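Local coordinates for protein chitin elicitor receptor kinase 1 (Arabidopsis thaliana, PDB 4EBY) that probably senses chitin oligomers at the plant cell surface through its LysM ectodomain and, by chitin-induced dimerisation, activates immune signalling, at residues 155-160 with 166-171. Residues are numbered along the deposited sequence; the frame is centred on the assembly and turned at random.
Sequences SSIARS and DILQRY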
loop_
_atom_site.group_PDB
_atom_site.type_symbol
_atom_site.label_atom_id
_atom_site.label_comp_id
_atom_site.label_asym_id
_atom_site.label_seq_id
_atom_site.Cartn_x
_atom_site.Cartn_y
_atom_site.Cartn_z
ATOM N N SER A 155 -12.465 -12.934 -8.579
ATOM C CA SER A 155 -13.733 -13.133 -7.873
ATOM C C SER A 155 -13.626 -12.891 -6.366
ATOM O O SER A 155 -14.509 -12.265 -5.781
ATOM C CB SER A 155 -14.334 -14.518 -8.161
ATOM O OG SER A 155 -13.351 -15.531 -8.078
ATOM N N SER A 156 -12.553 -13.358 -5.730
ATOM C CA SER A 156 -12.412 -13.152 -4.283
ATOM C C SER A 156 -12.198 -11.686 -3.913
ATOM O O SER A 156 -12.715 -11.218 -2.906
ATOM C CB SER A 156 -11.300 -14.018 -3.682
ATOM O OG SER A 156 -10.013 -13.527 -4.012
ATOM N N ILE A 157 -11.441 -10.956 -4.727
ATOM C CA ILE A 157 -11.236 -9.534 -4.459
ATOM C C ILE A 157 -12.510 -8.737 -4.758
ATOM O O ILE A 157 -12.834 -7.784 -4.059
ATOM C CB ILE A 157 -10.015 -8.974 -5.228
ATOM C CG1 ILE A 157 -8.723 -9.564 -4.648
ATOM C CG2 ILE A 157 -9.964 -7.439 -5.110
ATOM C CD1 ILE A 157 -7.499 -9.387 -5.531
ATOM N N ALA A 158 -13.239 -9.140 -5.791
ATOM C CA ALA A 158 -14.508 -8.494 -6.111
ATOM C C ALA A 158 -15.478 -8.651 -4.945
ATOM O O ALA A 158 -16.167 -7.706 -4.563
ATOM C CB ALA A 158 -15.100 -9.091 -7.364
ATOM N N ARG A 159 -15.524 -9.859 -4.390
ATOM C CA ARG A 159 -16.426 -10.178 -3.286
ATOM C C ARG A 159 -16.077 -9.391 -2.028
ATOM O O ARG A 159 -16.954 -8.824 -1.373
ATOM C CB ARG A 159 -16.393 -11.682 -3.002
ATOM C CG ARG A 159 -17.258 -12.128 -1.835
ATOM C CD ARG A 159 -17.149 -13.631 -1.620
ATOM N NE ARG A 159 -15.769 -14.096 -1.744
ATOM C CZ ARG A 159 -15.331 -15.278 -1.321
ATOM N NH1 ARG A 159 -16.165 -16.126 -0.729
ATOM N NH2 ARG A 159 -14.056 -15.611 -1.480
ATOM N N SER A 160 -14.791 -9.347 -1.702
ATOM C CA SER A 160 -14.322 -8.683 -0.491
ATOM C C SER A 160 -14.304 -7.156 -0.599
ATOM O O SER A 160 -14.474 -6.464 0.401
ATOM C CB SER A 160 -12.935 -9.196 -0.106
ATOM O OG SER A 160 -11.948 -8.716 -1.004
ATOM N N ASP A 166 -15.728 -6.655 -13.366
ATOM C CA ASP A 166 -15.430 -5.943 -14.611
ATOM C C ASP A 166 -14.781 -4.590 -14.334
ATOM O O ASP A 166 -13.855 -4.192 -15.041
ATOM C CB ASP A 166 -16.683 -5.771 -15.493
ATOM C CG ASP A 166 -16.402 -4.974 -16.764
ATOM O OD1 ASP A 166 -15.633 -5.467 -17.623
ATOM O OD2 ASP A 166 -16.935 -3.851 -16.903
ATOM N N ILE A 167 -15.271 -3.880 -13.318
ATOM C CA ILE A 167 -14.674 -2.598 -12.943
ATOM C C ILE A 167 -13.232 -2.822 -12.458
ATOM O O ILE A 167 -12.308 -2.125 -12.891
ATOM C CB ILE A 167 -15.511 -1.853 -11.881
ATOM C CG1 ILE A 167 -16.830 -1.375 -12.487
ATOM C CG2 ILE A 167 -14.749 -0.659 -11.322
ATOM C CD1 ILE A 167 -16.644 -0.405 -13.614
ATOM N N LEU A 168 -13.035 -3.805 -11.580
ATOM C CA LEU A 168 -11.686 -4.108 -11.099
ATOM C C LEU A 168 -10.739 -4.413 -12.248
ATOM O O LEU A 168 -9.600 -3.952 -12.263
ATOM C CB LEU A 168 -11.690 -5.295 -10.143
ATOM C CG LEU A 168 -12.286 -5.034 -8.766
ATOM C CD1 LEU A 168 -12.309 -6.340 -7.989
ATOM C CD2 LEU A 168 -11.496 -3.955 -7.999
ATOM N N GLN A 169 -11.198 -5.203 -13.214
ATOM C CA GLN A 169 -10.324 -5.550 -14.325
ATOM C C GLN A 169 -10.004 -4.329 -15.172
ATOM O O GLN A 169 -8.879 -4.178 -15.646
ATOM C CB GLN A 169 -10.957 -6.632 -15.208
ATOM C CG GLN A 169 -9.964 -7.285 -16.175
ATOM C CD GLN A 169 -8.895 -8.082 -15.438
ATOM O OE1 GLN A 169 -9.130 -9.225 -15.030
ATOM N NE2 GLN A 169 -7.712 -7.496 -15.290
ATOM N N ARG A 170 -10.994 -3.466 -15.381
ATOM C CA ARG A 170 -10.794 -2.271 -16.201
ATOM C C ARG A 170 -9.789 -1.312 -15.556
ATOM O O ARG A 170 -9.076 -0.591 -16.257
ATOM C CB ARG A 170 -12.120 -1.543 -16.468
ATOM C CG ARG A 170 -13.046 -2.213 -17.478
ATOM C CD ARG A 170 -14.368 -1.421 -17.545
ATOM N NE ARG A 170 -15.353 -1.948 -18.490
ATOM C CZ ARG A 170 -15.511 -1.499 -19.737
ATOM N NH1 ARG A 170 -14.744 -0.518 -20.191
ATOM N NH2 ARG A 170 -16.437 -2.025 -20.535
ATOM N N TYR A 171 -9.737 -1.291 -14.227
ATOM C CA TYR A 171 -8.731 -0.475 -13.535
ATOM C C TYR A 171 -7.336 -1.093 -13.620
ATOM O O TYR A 171 -6.339 -0.440 -13.326
ATOM C CB TYR A 171 -9.091 -0.318 -12.056
ATOM C CG TYR A 171 -10.126 0.751 -11.772
ATOM C CD1 TYR A 171 -9.952 2.064 -12.211
ATOM C CD2 TYR A 171 -11.269 0.450 -11.053
ATOM C CE1 TYR A 171 -10.914 3.049 -11.923
ATOM C CE2 TYR A 171 -12.218 1.421 -10.761
ATOM C CZ TYR A 171 -12.028 2.712 -11.190
ATOM O OH TYR A 171 -12.992 3.657 -10.888
#
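Leu168 reaches across to Ile157 and Ala158 where the two helices of a LysM domain, the βααβ fold, pack against each other; they follow one another in the chain between strands 143-147 and 183-187. One methyl does the work: Leu168 CD1 settles on the backbone of 155-160, part of helix 154-161, 3.6 Å from Ala158 CA and 3.7 Å from Ala158 N. The methyl of Ala158 lies beside it, CB to CD1 4.0 Å, and this small residue lets the leucine come down close to the main chain. Roughly at right angles to this, as seen from CD1, comes Ile157 CG2, 3.9 Å from Leu168 CD1; chi1 of -69° sets CG1 beside the backbone N and leaves CG2 anti to it. No hydrogen bond joins the segments. Val186 of strand 183-187 touches both Ile157 and Leu168, and Leu154 also packs on Leu168. The outward sides of the helices are polar by contrast. Ser155 and Arg159 point away from 166-171, the arginine poorly ordered, and exposed Asp166 and Arg170 pair one turn apart. In this salt bridge Arg170 NE meets Asp166 OD2 at 2.9 Å on its syn side, 27° out of the carboxylate plane, while the oxygen lies 6° out of the guanidinium plane.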